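Long-range contacts in Cj0977 (Campylobacter jejuni, PDB 3BNV), which is a nonflagellar virulence protein under sigma28 control, built on the hot-dog fold, whose biochemical function is unknown: residues Ser34-Ile39 and Ala74-Gln79; Gly63-Ala68 and Leu100-Val105; Cys94-Pro99 and Lys133-Thr138; Leu106-His111 and Val123-His128. One frame throughout, in Å; residues are numbered along the deposited sequence.

Contact 1 of 4, residues Ser34-Ile39 and Ala74-Gln79; sequences SLAGTI and ANYVAQ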
loop_
_atom_site.group_PDB
_atom_site.type_symbol
_atom_site.label_atom_id
_atom_site.label_comp_id
_atom_site.label_asym_id
_atom_site.label_seq_id
_atom_site.Cartn_x
_atom_site.Cartn_y
_atom_site.Cartn_z
ATOM N N SER A 34 -9.427 9.303 -2.337
ATOM C CA SER A 34 -9.867 9.293 -0.937
ATOM C C SER A 34 -9.069 8.269 -0.137
ATOM O O SER A 34 -9.102 8.283 1.106
ATOM C CB SER A 34 -11.336 8.890 -0.837
ATOM O OG SER A 34 -12.187 9.883 -1.378
ATOM N N LEU A 35 -8.390 7.364 -0.847
ATOM C CA LEU A 35 -7.651 6.276 -0.213
ATOM C C LEU A 35 -6.148 6.463 -0.386
ATOM O O LEU A 35 -5.351 5.965 0.426
ATOM C CB LEU A 35 -8.021 4.923 -0.832
ATOM C CG LEU A 35 -9.455 4.378 -0.869
ATOM C CD1 LEU A 35 -9.479 3.137 -1.703
ATOM C CD2 LEU A 35 -9.966 4.039 0.524
ATOM N N ALA A 36 -5.747 7.161 -1.446
ATOM C CA ALA A 36 -4.327 7.318 -1.720
ATOM C C ALA A 36 -3.849 8.755 -1.564
ATOM O O ALA A 36 -2.673 9.040 -1.687
ATOM C CB ALA A 36 -3.989 6.796 -3.102
ATOM N N GLY A 37 -4.766 9.676 -1.294
ATOM C CA GLY A 37 -4.371 11.061 -1.143
ATOM C C GLY A 37 -4.582 11.863 -2.418
ATOM O O GLY A 37 -5.019 11.331 -3.451
ATOM N N THR A 38 -4.264 13.147 -2.329
ATOM C CA THR A 38 -4.379 14.062 -3.449
ATOM C C THR A 38 -3.045 14.721 -3.778
ATOM O O THR A 38 -2.306 15.133 -2.894
ATOM C CB THR A 38 -5.344 15.168 -3.102
ATOM O OG1 THR A 38 -6.632 14.590 -2.875
ATOM C CG2 THR A 38 -5.412 16.173 -4.188
ATOM N N ILE A 39 -2.732 14.811 -5.062
ATOM C CA ILE A 39 -1.508 15.461 -5.498
ATOM C C ILE A 39 -1.734 16.959 -5.484
ATOM O O ILE A 39 -2.731 17.449 -5.993
ATOM C CB ILE A 39 -1.126 15.026 -6.902
ATOM C CG1 ILE A 39 -1.210 13.510 -7.022
ATOM C CG2 ILE A 39 0.272 15.508 -7.250
ATOM C CD1 ILE A 39 -0.205 12.772 -6.152
ATOM N N ALA A 74 2.371 6.975 -0.743
ATOM C CA ALA A 74 3.727 7.080 -1.261
ATOM C C ALA A 74 3.819 6.567 -2.706
ATOM O O ALA A 74 4.514 7.135 -3.560
ATOM C CB ALA A 74 4.660 6.330 -0.375
ATOM N N ASN A 75 3.113 5.487 -2.962
ATOM C CA ASN A 75 3.049 4.888 -4.266
ATOM C C ASN A 75 2.470 5.898 -5.274
ATOM O O ASN A 75 2.971 6.083 -6.393
ATOM C CB ASN A 75 2.216 3.616 -4.133
ATOM C CG ASN A 75 2.111 2.822 -5.408
ATOM O OD1 ASN A 75 2.479 3.281 -6.504
ATOM N ND2 ASN A 75 1.566 1.624 -5.285
ATOM N N TYR A 76 1.431 6.595 -4.864
ATOM C CA TYR A 76 0.798 7.568 -5.740
ATOM C C TYR A 76 1.721 8.769 -6.013
ATOM O O TYR A 76 2.007 9.087 -7.162
ATOM C CB TYR A 76 -0.558 7.932 -5.153
ATOM C CG TYR A 76 -1.444 8.846 -5.947
ATOM C CD1 TYR A 76 -2.235 9.770 -5.306
ATOM C CD2 TYR A 76 -1.530 8.763 -7.310
ATOM C CE1 TYR A 76 -3.076 10.608 -6.010
ATOM C CE2 TYR A 76 -2.371 9.616 -8.031
ATOM C CZ TYR A 76 -3.137 10.532 -7.374
ATOM O OH TYR A 76 -3.980 11.380 -8.060
ATOM N N VAL A 77 2.213 9.425 -4.979
ATOM C CA VAL A 77 3.076 10.585 -5.194
ATOM C C VAL A 77 4.415 10.222 -5.906
ATOM O O VAL A 77 4.952 11.016 -6.672
ATOM C CB VAL A 77 3.299 11.412 -3.911
ATOM C CG1 VAL A 77 4.335 10.781 -3.023
ATOM C CG2 VAL A 77 3.754 12.767 -4.254
ATOM N N ALA A 78 4.948 9.028 -5.686
ATOM C CA ALA A 78 6.106 8.594 -6.484
ATOM C C ALA A 78 5.783 8.603 -7.968
ATOM O O ALA A 78 6.541 9.128 -8.783
ATOM C CB ALA A 78 6.557 7.199 -6.096
ATOM N N GLN A 79 4.666 7.992 -8.341
ATOM C CA GLN A 79 4.307 7.992 -9.742
ATOM C C GLN A 79 4.022 9.391 -10.235
ATOM O O GLN A 79 4.358 9.716 -11.353
ATOM C CB GLN A 79 3.125 7.081 -10.022
ATOM C CG GLN A 79 3.401 5.614 -9.747
ATOM C CD GLN A 79 2.434 4.730 -10.476
ATOM O OE1 GLN A 79 2.482 4.642 -11.695
ATOM N NE2 GLN A 79 1.534 4.091 -9.753
HETATM O O HOH W 1 -4.273 13.826 -7.170
#

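Contact 2 of 4, residues Gly63-Ala68 and Leu100-Val105; sequences GLIFDA and LKLGDV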
loop_
_atom_site.group_PDB
_atom_site.type_symbol
_atom_site.label_atom_id
_atom_site.label_comp_id
_atom_site.label_asym_id
_atom_site.label_seq_id
_atom_site.Cartn_x
_atom_site.Cartn_y
_atom_site.Cartn_z
ATOM N N GLY A 63 -8.287 3.797 16.356
ATOM C CA GLY A 63 -7.867 4.854 15.438
ATOM C C GLY A 63 -6.539 4.599 14.758
ATOM O O GLY A 63 -5.988 5.484 14.124
ATOM N N LEU A 64 -6.018 3.389 14.871
ATOM C CA LEU A 64 -4.747 3.072 14.271
ATOM C C LEU A 64 -4.973 2.849 12.774
ATOM O O LEU A 64 -5.889 2.141 12.370
ATOM C CB LEU A 64 -4.141 1.840 14.936
ATOM C CG LEU A 64 -2.861 1.253 14.333
ATOM C CD1 LEU A 64 -1.718 2.122 14.703
ATOM C CD2 LEU A 64 -2.669 -0.178 14.852
ATOM N N ILE A 65 -4.147 3.488 11.957
ATOM C CA ILE A 65 -4.296 3.486 10.527
ATOM C C ILE A 65 -3.412 2.402 9.922
ATOM O O ILE A 65 -2.203 2.393 10.145
ATOM C CB ILE A 65 -3.888 4.858 9.971
ATOM C CG1 ILE A 65 -4.756 5.942 10.598
ATOM C CG2 ILE A 65 -4.035 4.917 8.484
ATOM C CD1 ILE A 65 -6.188 6.067 10.005
ATOM N N PHE A 66 -4.015 1.509 9.138
ATOM C CA PHE A 66 -3.294 0.432 8.500
ATOM C C PHE A 66 -2.154 1.015 7.709
ATOM O O PHE A 66 -2.361 1.927 6.910
ATOM C CB PHE A 66 -4.214 -0.300 7.555
ATOM C CG PHE A 66 -3.695 -1.620 7.097
ATOM C CD1 PHE A 66 -3.720 -1.957 5.746
ATOM C CD2 PHE A 66 -3.238 -2.562 8.012
ATOM C CE1 PHE A 66 -3.288 -3.199 5.314
ATOM C CE2 PHE A 66 -2.806 -3.801 7.595
ATOM C CZ PHE A 66 -2.822 -4.122 6.239
ATOM N N ASP A 67 -0.948 0.482 7.904
ATOM C CA ASP A 67 0.245 1.061 7.304
ATOM C C ASP A 67 0.201 1.115 5.772
ATOM O O ASP A 67 0.755 2.036 5.157
ATOM C CB ASP A 67 1.477 0.314 7.787
ATOM C CG ASP A 67 1.737 0.497 9.295
ATOM O OD1 ASP A 67 1.702 -0.498 10.074
ATOM O OD2 ASP A 67 2.009 1.646 9.712
ATOM N N ALA A 68 -0.473 0.162 5.142
ATOM C CA ALA A 68 -0.531 0.118 3.684
ATOM C C ALA A 68 -1.084 1.384 3.057
ATOM O O ALA A 68 -0.748 1.719 1.916
ATOM C CB ALA A 68 -1.323 -1.069 3.227
ATOM N N LEU A 100 0.335 6.106 11.769
ATOM C CA LEU A 100 -0.602 7.228 11.800
ATOM C C LEU A 100 -1.791 6.957 12.715
ATOM O O LEU A 100 -2.119 5.804 13.005
ATOM C CB LEU A 100 -1.099 7.554 10.400
ATOM C CG LEU A 100 -0.174 8.565 9.726
ATOM C CD1 LEU A 100 1.185 7.964 9.472
ATOM C CD2 LEU A 100 -0.761 9.056 8.428
ATOM N N LYS A 101 -2.421 8.040 13.154
ATOM C CA LYS A 101 -3.565 8.004 14.011
ATOM C C LYS A 101 -4.718 8.653 13.243
ATOM O O LYS A 101 -4.509 9.650 12.549
ATOM C CB LYS A 101 -3.233 8.791 15.288
ATOM C CG LYS A 101 -4.367 8.899 16.274
ATOM C CD LYS A 101 -3.944 8.501 17.680
ATOM C CE LYS A 101 -3.455 9.670 18.509
ATOM N NZ LYS A 101 -2.943 9.187 19.823
ATOM N N LEU A 102 -5.927 8.094 13.353
ATOM C CA LEU A 102 -7.089 8.687 12.684
ATOM C C LEU A 102 -7.210 10.155 13.055
ATOM O O LEU A 102 -7.170 10.500 14.225
ATOM C CB LEU A 102 -8.372 7.944 13.055
ATOM C CG LEU A 102 -9.690 8.483 12.517
ATOM C CD1 LEU A 102 -9.700 8.583 11.023
ATOM C CD2 LEU A 102 -10.799 7.592 12.957
ATOM N N GLY A 103 -7.352 11.010 12.053
ATOM C CA GLY A 103 -7.342 12.455 12.261
ATOM C C GLY A 103 -6.052 13.118 11.788
ATOM O O GLY A 103 -6.006 14.320 11.541
ATOM N N ASP A 104 -4.984 12.343 11.690
ATOM C CA ASP A 104 -3.723 12.880 11.195
ATOM C C ASP A 104 -3.828 13.185 9.711
ATOM O O ASP A 104 -4.515 12.475 8.976
ATOM C CB ASP A 104 -2.571 11.885 11.408
ATOM C CG ASP A 104 -2.021 11.932 12.821
ATOM O OD1 ASP A 104 -2.280 12.932 13.521
ATOM O OD2 ASP A 104 -1.317 10.981 13.223
ATOM N N VAL A 105 -3.148 14.234 9.264
ATOM C CA VAL A 105 -2.917 14.352 7.848
ATOM C C VAL A 105 -1.436 14.207 7.518
ATOM O O VAL A 105 -0.580 14.852 8.091
ATOM C CB VAL A 105 -3.589 15.604 7.205
ATOM C CG1 VAL A 105 -4.300 16.404 8.218
ATOM C CG2 VAL A 105 -2.590 16.432 6.409
#

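Contact 3 of 4, residues Cys94-Pro99 and Lys133-Thr138; sequences CFFYAP and KMFEGT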
loop_
_atom_site.group_PDB
_atom_site.type_symbol
_atom_site.label_atom_id
_atom_site.label_comp_id
_atom_site.label_asym_id
_atom_site.label_seq_id
_atom_site.Cartn_x
_atom_site.Cartn_y
_atom_site.Cartn_z
ATOM N N CYS A 94 10.764 0.531 2.076
ATOM C CA CYS A 94 10.182 1.555 2.974
ATOM C C CYS A 94 10.531 1.377 4.437
ATOM O O CYS A 94 10.716 0.253 4.913
ATOM C CB CYS A 94 8.663 1.588 2.900
ATOM S SG CYS A 94 8.002 1.603 1.261
ATOM N N PHE A 95 10.582 2.508 5.136
ATOM C CA PHE A 95 10.618 2.560 6.600
ATOM C C PHE A 95 9.361 3.278 7.098
ATOM O O PHE A 95 9.019 4.359 6.627
ATOM C CB PHE A 95 11.857 3.316 7.104
ATOM C CG PHE A 95 13.152 2.691 6.680
ATOM C CD1 PHE A 95 13.732 1.685 7.436
ATOM C CD2 PHE A 95 13.784 3.089 5.486
ATOM C CE1 PHE A 95 14.911 1.093 7.019
ATOM C CE2 PHE A 95 14.962 2.496 5.070
ATOM C CZ PHE A 95 15.522 1.501 5.837
ATOM N N PHE A 96 8.693 2.664 8.060
ATOM C CA PHE A 96 7.558 3.255 8.745
ATOM C C PHE A 96 7.963 3.563 10.165
ATOM O O PHE A 96 7.903 2.695 11.010
ATOM C CB PHE A 96 6.435 2.239 8.820
ATOM C CG PHE A 96 5.970 1.754 7.482
ATOM C CD1 PHE A 96 6.546 0.645 6.890
ATOM C CD2 PHE A 96 4.953 2.385 6.834
ATOM C CE1 PHE A 96 6.097 0.199 5.676
ATOM C CE2 PHE A 96 4.511 1.944 5.628
ATOM C CZ PHE A 96 5.076 0.849 5.050
ATOM N N TYR A 97 8.345 4.796 10.440
ATOM C CA TYR A 97 8.911 5.140 11.756
ATOM C C TYR A 97 7.879 5.162 12.869
ATOM O O TYR A 97 8.186 4.920 14.015
ATOM C CB TYR A 97 9.630 6.492 11.706
ATOM C CG TYR A 97 10.723 6.565 10.674
ATOM C CD1 TYR A 97 11.818 5.717 10.739
ATOM C CD2 TYR A 97 10.668 7.483 9.641
ATOM C CE1 TYR A 97 12.840 5.775 9.793
ATOM C CE2 TYR A 97 11.684 7.556 8.686
ATOM C CZ TYR A 97 12.771 6.699 8.772
ATOM O OH TYR A 97 13.788 6.759 7.845
ATOM N N ALA A 98 6.641 5.469 12.520
ATOM C CA ALA A 98 5.574 5.540 13.503
ATOM C C ALA A 98 4.265 5.417 12.760
ATOM O O ALA A 98 4.134 5.902 11.636
ATOM C CB ALA A 98 5.640 6.833 14.224
ATOM N N PRO A 99 3.271 4.771 13.378
ATOM C CA PRO A 99 2.002 4.624 12.662
ATOM C C PRO A 99 1.188 5.880 12.757
ATOM O O PRO A 99 1.329 6.635 13.700
ATOM C CB PRO A 99 1.312 3.519 13.441
ATOM C CG PRO A 99 1.805 3.729 14.840
ATOM C CD PRO A 99 3.233 4.164 14.721
ATOM N N LYS A 133 8.822 13.347 10.958
ATOM C CA LYS A 133 8.997 12.432 9.843
ATOM C C LYS A 133 8.508 11.035 10.249
ATOM O O LYS A 133 9.010 10.437 11.180
ATOM C CB LYS A 133 10.459 12.409 9.391
ATOM C CG LYS A 133 10.708 11.491 8.209
ATOM C CD LYS A 133 12.185 11.138 8.072
ATOM C CE LYS A 133 12.946 12.227 7.323
ATOM N NZ LYS A 133 14.204 11.779 6.603
HETATM N N MSE A 134 7.507 10.535 9.545
HETATM C CA MSE A 134 6.817 9.288 9.881
HETATM C C MSE A 134 7.217 8.149 8.944
HETATM O O MSE A 134 7.132 6.966 9.295
HETATM C CB MSE A 134 5.303 9.446 9.648
HETATM C CG MSE A 134 4.635 10.575 10.368
HETATM SE SE MSE A 134 4.623 10.506 12.351
HETATM C CE MSE A 134 3.121 9.227 12.627
ATOM N N PHE A 135 7.568 8.511 7.719
ATOM C CA PHE A 135 7.761 7.531 6.694
ATOM C C PHE A 135 8.854 7.971 5.725
ATOM O O PHE A 135 8.986 9.161 5.387
ATOM C CB PHE A 135 6.425 7.270 5.962
ATOM C CG PHE A 135 6.562 6.483 4.699
ATOM C CD1 PHE A 135 6.495 5.098 4.716
ATOM C CD2 PHE A 135 6.748 7.117 3.493
ATOM C CE1 PHE A 135 6.614 4.325 3.526
ATOM C CE2 PHE A 135 6.869 6.359 2.290
ATOM C CZ PHE A 135 6.805 4.954 2.317
ATOM N N GLU A 136 9.626 6.996 5.276
ATOM C CA GLU A 136 10.722 7.254 4.347
ATOM C C GLU A 136 10.833 6.028 3.422
ATOM O O GLU A 136 10.768 4.886 3.883
ATOM C CB GLU A 136 12.006 7.503 5.149
ATOM C CG GLU A 136 13.167 8.080 4.377
ATOM C CD GLU A 136 14.071 8.997 5.219
ATOM O OE1 GLU A 136 14.004 8.995 6.477
ATOM O OE2 GLU A 136 14.862 9.736 4.601
ATOM N N GLY A 137 10.958 6.259 2.125
ATOM C CA GLY A 137 11.034 5.138 1.213
ATOM C C GLY A 137 11.570 5.417 -0.178
ATOM O O GLY A 137 11.544 6.548 -0.664
ATOM N N THR A 138 12.061 4.365 -0.816
ATOM C CA THR A 138 12.462 4.446 -2.205
ATOM C C THR A 138 11.545 3.578 -3.036
ATOM O O THR A 138 11.351 2.394 -2.735
ATOM C CB THR A 138 13.865 3.908 -2.430
ATOM O OG1 THR A 138 14.813 4.649 -1.651
ATOM C CG2 THR A 138 14.207 4.076 -3.875
HETATM O O HOH W 2 4.524 5.810 9.220
#

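Contact 4 of 4, residues Leu106-His111 and Val123-His128; sequences LELEAH and VKVVGH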
loop_
_atom_site.group_PDB
_atom_site.type_symbol
_atom_site.label_atom_id
_atom_site.label_comp_id
_atom_site.label_asym_id
_atom_site.label_seq_id
_atom_site.Cartn_x
_atom_site.Cartn_y
_atom_site.Cartn_z
ATOM N N LEU A 106 -1.154 13.312 6.592
ATOM C CA LEU A 106 0.193 13.029 6.179
ATOM C C LEU A 106 0.571 13.912 4.998
ATOM O O LEU A 106 -0.206 14.085 4.045
ATOM C CB LEU A 106 0.267 11.575 5.774
ATOM C CG LEU A 106 1.578 11.018 5.249
ATOM C CD1 LEU A 106 2.590 10.917 6.380
ATOM C CD2 LEU A 106 1.282 9.654 4.672
ATOM N N GLU A 107 1.765 14.486 5.068
ATOM C CA GLU A 107 2.279 15.319 3.993
ATOM C C GLU A 107 3.458 14.592 3.300
ATOM O O GLU A 107 4.484 14.344 3.911
ATOM C CB GLU A 107 2.688 16.670 4.569
ATOM C CG GLU A 107 1.535 17.391 5.196
ATOM C CD GLU A 107 1.897 18.778 5.777
ATOM O OE1 GLU A 107 1.741 18.942 7.038
ATOM O OE2 GLU A 107 2.325 19.678 4.961
ATOM N N LEU A 108 3.295 14.225 2.032
ATOM C CA LEU A 108 4.343 13.490 1.327
ATOM C C LEU A 108 5.073 14.349 0.284
ATOM O O LEU A 108 4.464 15.164 -0.389
ATOM C CB LEU A 108 3.765 12.230 0.677
ATOM C CG LEU A 108 2.930 11.329 1.589
ATOM C CD1 LEU A 108 1.461 11.749 1.704
ATOM C CD2 LEU A 108 2.994 9.882 1.139
ATOM N N GLU A 109 6.383 14.171 0.177
ATOM C CA GLU A 109 7.145 14.756 -0.920
ATOM C C GLU A 109 7.916 13.663 -1.625
ATOM O O GLU A 109 8.465 12.772 -0.976
ATOM C CB GLU A 109 8.132 15.811 -0.445
ATOM C CG GLU A 109 7.488 16.987 0.173
ATOM C CD GLU A 109 8.491 18.030 0.606
ATOM O OE1 GLU A 109 8.253 18.666 1.665
ATOM O OE2 GLU A 109 9.510 18.227 -0.102
ATOM N N ALA A 110 7.970 13.743 -2.947
ATOM C CA ALA A 110 8.682 12.747 -3.759
ATOM C C ALA A 110 9.681 13.410 -4.683
ATOM O O ALA A 110 9.360 14.401 -5.335
ATOM C CB ALA A 110 7.679 11.926 -4.572
ATOM N N HIS A 111 10.891 12.872 -4.746
ATOM C CA HIS A 111 11.930 13.418 -5.623
ATOM C C HIS A 111 12.529 12.266 -6.390
ATOM O O HIS A 111 12.997 11.291 -5.784
ATOM C CB HIS A 111 13.022 14.074 -4.816
ATOM C CG HIS A 111 12.560 15.214 -3.974
ATOM N ND1 HIS A 111 12.652 16.527 -4.387
ATOM C CD2 HIS A 111 12.040 15.245 -2.725
ATOM C CE1 HIS A 111 12.185 17.319 -3.437
ATOM N NE2 HIS A 111 11.824 16.566 -2.409
ATOM N N VAL A 123 12.668 6.748 -6.971
ATOM C CA VAL A 123 12.018 7.909 -6.383
ATOM C C VAL A 123 12.105 7.874 -4.864
ATOM O O VAL A 123 11.769 6.876 -4.231
ATOM C CB VAL A 123 10.546 7.957 -6.809
ATOM C CG1 VAL A 123 9.825 9.153 -6.149
ATOM C CG2 VAL A 123 10.444 8.010 -8.328
ATOM N N LYS A 124 12.571 8.970 -4.284
ATOM C CA LYS A 124 12.727 9.063 -2.838
ATOM C C LYS A 124 11.454 9.733 -2.298
ATOM O O LYS A 124 11.081 10.825 -2.742
ATOM C CB LYS A 124 13.998 9.866 -2.537
ATOM C CG LYS A 124 14.876 9.295 -1.461
ATOM C CD LYS A 124 14.060 9.113 -0.146
ATOM C CE LYS A 124 14.922 8.597 1.043
ATOM N NZ LYS A 124 14.949 7.093 1.139
ATOM N N VAL A 125 10.746 9.053 -1.404
ATOM C CA VAL A 125 9.527 9.602 -0.817
ATOM C C VAL A 125 9.687 9.764 0.699
ATOM O O VAL A 125 10.285 8.913 1.366
ATOM C CB VAL A 125 8.317 8.690 -1.053
ATOM C CG1 VAL A 125 7.026 9.417 -0.702
ATOM C CG2 VAL A 125 8.280 8.187 -2.501
ATOM N N VAL A 126 9.135 10.842 1.237
ATOM C CA VAL A 126 9.272 11.142 2.646
ATOM C C VAL A 126 7.899 11.602 3.118
ATOM O O VAL A 126 7.220 12.316 2.390
ATOM C CB VAL A 126 10.295 12.269 2.853
ATOM C CG1 VAL A 126 9.598 13.578 2.967
ATOM C CG2 VAL A 126 11.074 12.047 4.076
ATOM N N GLY A 127 7.465 11.171 4.307
ATOM C CA GLY A 127 6.151 11.574 4.830
ATOM C C GLY A 127 6.226 12.223 6.215
ATOM O O GLY A 127 6.963 11.764 7.093
ATOM N N HIS A 128 5.461 13.285 6.422
ATOM C CA HIS A 128 5.447 13.981 7.687
ATOM C C HIS A 128 4.032 14.086 8.238
ATOM O O HIS A 128 3.081 14.239 7.474
ATOM C CB HIS A 128 5.958 15.412 7.513
ATOM C CG HIS A 128 7.444 15.519 7.468
ATOM N ND1 HIS A 128 8.155 15.497 6.287
ATOM C CD2 HIS A 128 8.359 15.647 8.455
ATOM C CE1 HIS A 128 9.444 15.619 6.551
ATOM N NE2 HIS A 128 9.595 15.708 7.857
#

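Contact 1 of 4, residues Ser34-Ile39 and Ala74-Gln79
Ile39 and Tyr76 carry most of this contact. The CD1 methyl of Ile39 lies over one face of the Tyr76 ring. Ile39 CD1 sits 3.8 Å from the centroid of the Tyr76 ring, 18° off its normal, a CH-pi contact shifted toward the rim. Ile39 CG1 approaches the same ring farther out, 3.6 Å from Tyr76 CZ. The phenol reaches this place because its CG stands anti to the backbone N (chi1 -175°). That torsion sends the ring out from the helix and across the turn at Ala36-Thr38.

At the edge of the ring the other segment presents backbone atoms. The carbonyl O of Gly37 lies near the ring plane, 3.3 Å from Tyr76 CE1, and the O of Ala36 is also at this edge. Gly37 has positive phi and is the first residue to leave the short helix before the strand. Ala36 CB packs beside the root of the ring, 4.1 Å from Tyr76 CD1.

The packing is looser elsewhere. Ile39 CD1 only brushes Val77, 4.4 Å from its CB. Thr38 is partly exposed, and its CB points away from the helix. At the hydroxyl end one water joins the segments. The water accepts from Ile39 N at 2.8 Å. That water also hydrogen-bonds Tyr76 OH at 2.6 Å.

The contact ties the start of strand 38-43 to the central helix 67-82 of the hot-dog fold. Leu31 packs on Ala36 and Tyr76, and Phe66 of the second subunit also packs on Tyr76. Val77 continues onto Val125 of strand 120-129 and Ala47 of strand 46-52.

Contact 2 of 4, residues Gly63-Ala68 and Leu100-Val105
Leu64 and Lys101 form a single backbone bridge, with two hydrogen bonds spanning the residues beside them. Leu102 N gives to Gly63 O at 2.7 Å. The bond from Ile65 N to Leu100 O is the longer, at 3.3 Å. Lys101 CA also makes a CA-H...O contact to Gly63 O.

Ile65 is the main side chain. Its CG1 lies anti to the carbonyl carbon (chi1 -59°), which lays the branch along the backbone of Leu100-Leu102. Ile65 CB meets Leu100 CB at 3.9 Å. Farther along, Ile65 CD1 comes to 4.2 Å from Leu102 CB. Leu102 CB in turn rests against the backbone of Gly63. Gly63 has positive phi, and at its backbone angles a side chain would press on the preceding carbonyl O.

The partner segment is shaped by a type II beta turn from Lys101 to Asp104. Asp104 N gives to Lys101 O, and Asp104 OD2 takes Lys101 N at 3.1 Å from above the carboxylate plane. The turn is thus closed by both main chain and side chain of Asp104.

The bridge joins the approach to helix 67-82 with the connection between strands 87-96 and 105-112. Thr53, just beyond strand 46-52, bonds Gly103 and Asp104 through its OG1. The second subunit lies close by: its Phe149 makes a cation-pi contact with Lys101, and its Ile89 N bonds Asp67 OD1.

Contact 3 of 4, residues Cys94-Pro99 and Lys133-Thr138
Tyr97 OH and Lys133 NZ reach the same carboxylate oxygen, Glu136 OE1, from opposite faces of its plane. Tyr97 OH donates to Glu136 OE1 at 2.6 Å, on the anti side but tilted out of the carboxylate plane. The ring and carboxylate planes stand 83° apart. Lys133 NZ forms a salt bridge to Glu136 OE1 at 2.8 Å, from above the plane. The two donors would probably stabilise the charged form of the glutamate. Lys133 reaches forward along its strand to Glu136, helped by a bend at chi3 (-83°), and its CD lies 3.7 Å from Tyr97 CE2.

Beneath this, the strands pair antiparallel, with Phe95 N to Glu136 O at 2.7 Å. Tyr97 N extends the pairing to Met134 O. On the face of Cys94 and Phe96, the Phe135 ring touches both. Cys94 CB meets Phe135 CE1 at 3.5 Å, and Cys94 SG lies at the ring edge. Phe96 and Phe135 run side by side, with ring planes inclined at 55°. Met134, present as selenomethionine, bends its methyl CE to 3.8 Å from Ala98 CB.

Met134 and Phe135 lie opposite the single residue Gly127 of strand 120-129, in a classic bulge. Phe135 packs on Ile70 and Ala74 of helix 67-82. Strand 87-96 ends the sheet within the chain, but Cys94 and Phe95 pair antiparallel with the second subunit, so the sheet continues across the dimer interface.

Contact 4 of 4, residues Leu106-His111 and Val123-His128
Glu107 and His128 begin a regular antiparallel ladder that runs to His111 and Lys124. Each of three hydrogen-bonded pairs is closed by two backbone bonds. Glu107 N gives to His128 O at 2.8 Å. Midway, Glu109 N and Val126 O are 3.0 Å apart. Lys124 N gives to His111 O at 2.8 Å. Between them lie the non-hydrogen-bonded pairs Leu108-Gly127 and Ala110-Val125, where CA-H...O contacts add to the ladder.

The two faces differ. On the buried one, Ala110 CB meets Val123 CG1 at 3.8 Å and Val125 CG2 at 4.3 Å. Leu106 has its CG anti to the backbone N (chi1 178°), and this turns CD1 over the neighbouring strand, 3.9 Å from Gly127 C. The absence of a side chain at Gly127 leaves room for this methyl.

The strands form the beta hairpin 105-112 and 120-129, at the middle of the hot-dog sheet. The directions of segments 106-111 and 123-128 differ by 160°, near antiparallel. The buried face is turned to helix 67-82: Leu106 packs on Ile70, Leu108 on Ala73 and Val123 on Ala78.

The other face carries Glu107, Glu109, His111, Lys124, Val126 and His128. Here Glu109 CB and Val126 CG1 are 4.3 Å apart. Tyr46 of strand 46-52 meets the His111 ring and also touches Glu109. On the far side of the hairpin, Lys133 of strand 132-143 lies against both Val126 and His128.

How the contacts relate
Contacts 1, 3 and 4 all involve the sheet that packs against helix 67-82. Contact 4 lies at its middle, with its centre about 10 Å from that of contact 1 and 9 Å from that of contact 3. Its strand 120-129 is the direct neighbour of strand 132-143, and Gly137 O and Val125 N, 2.7 Å apart, probably form a hydrogen bond between them. The helix links contacts 1 and 3 through Ala74 CB, 3.5 Å from Phe135 CE2. Contact 2 lies at the approach to helix 67-82, its centre about 15 Å from that of contact 1. It meets contact 3 where Leu64 CD1 is 3.6 Å from Pro99 CB. Contacts 1, 2 and 3 touch the second subunit; contact 4 does not.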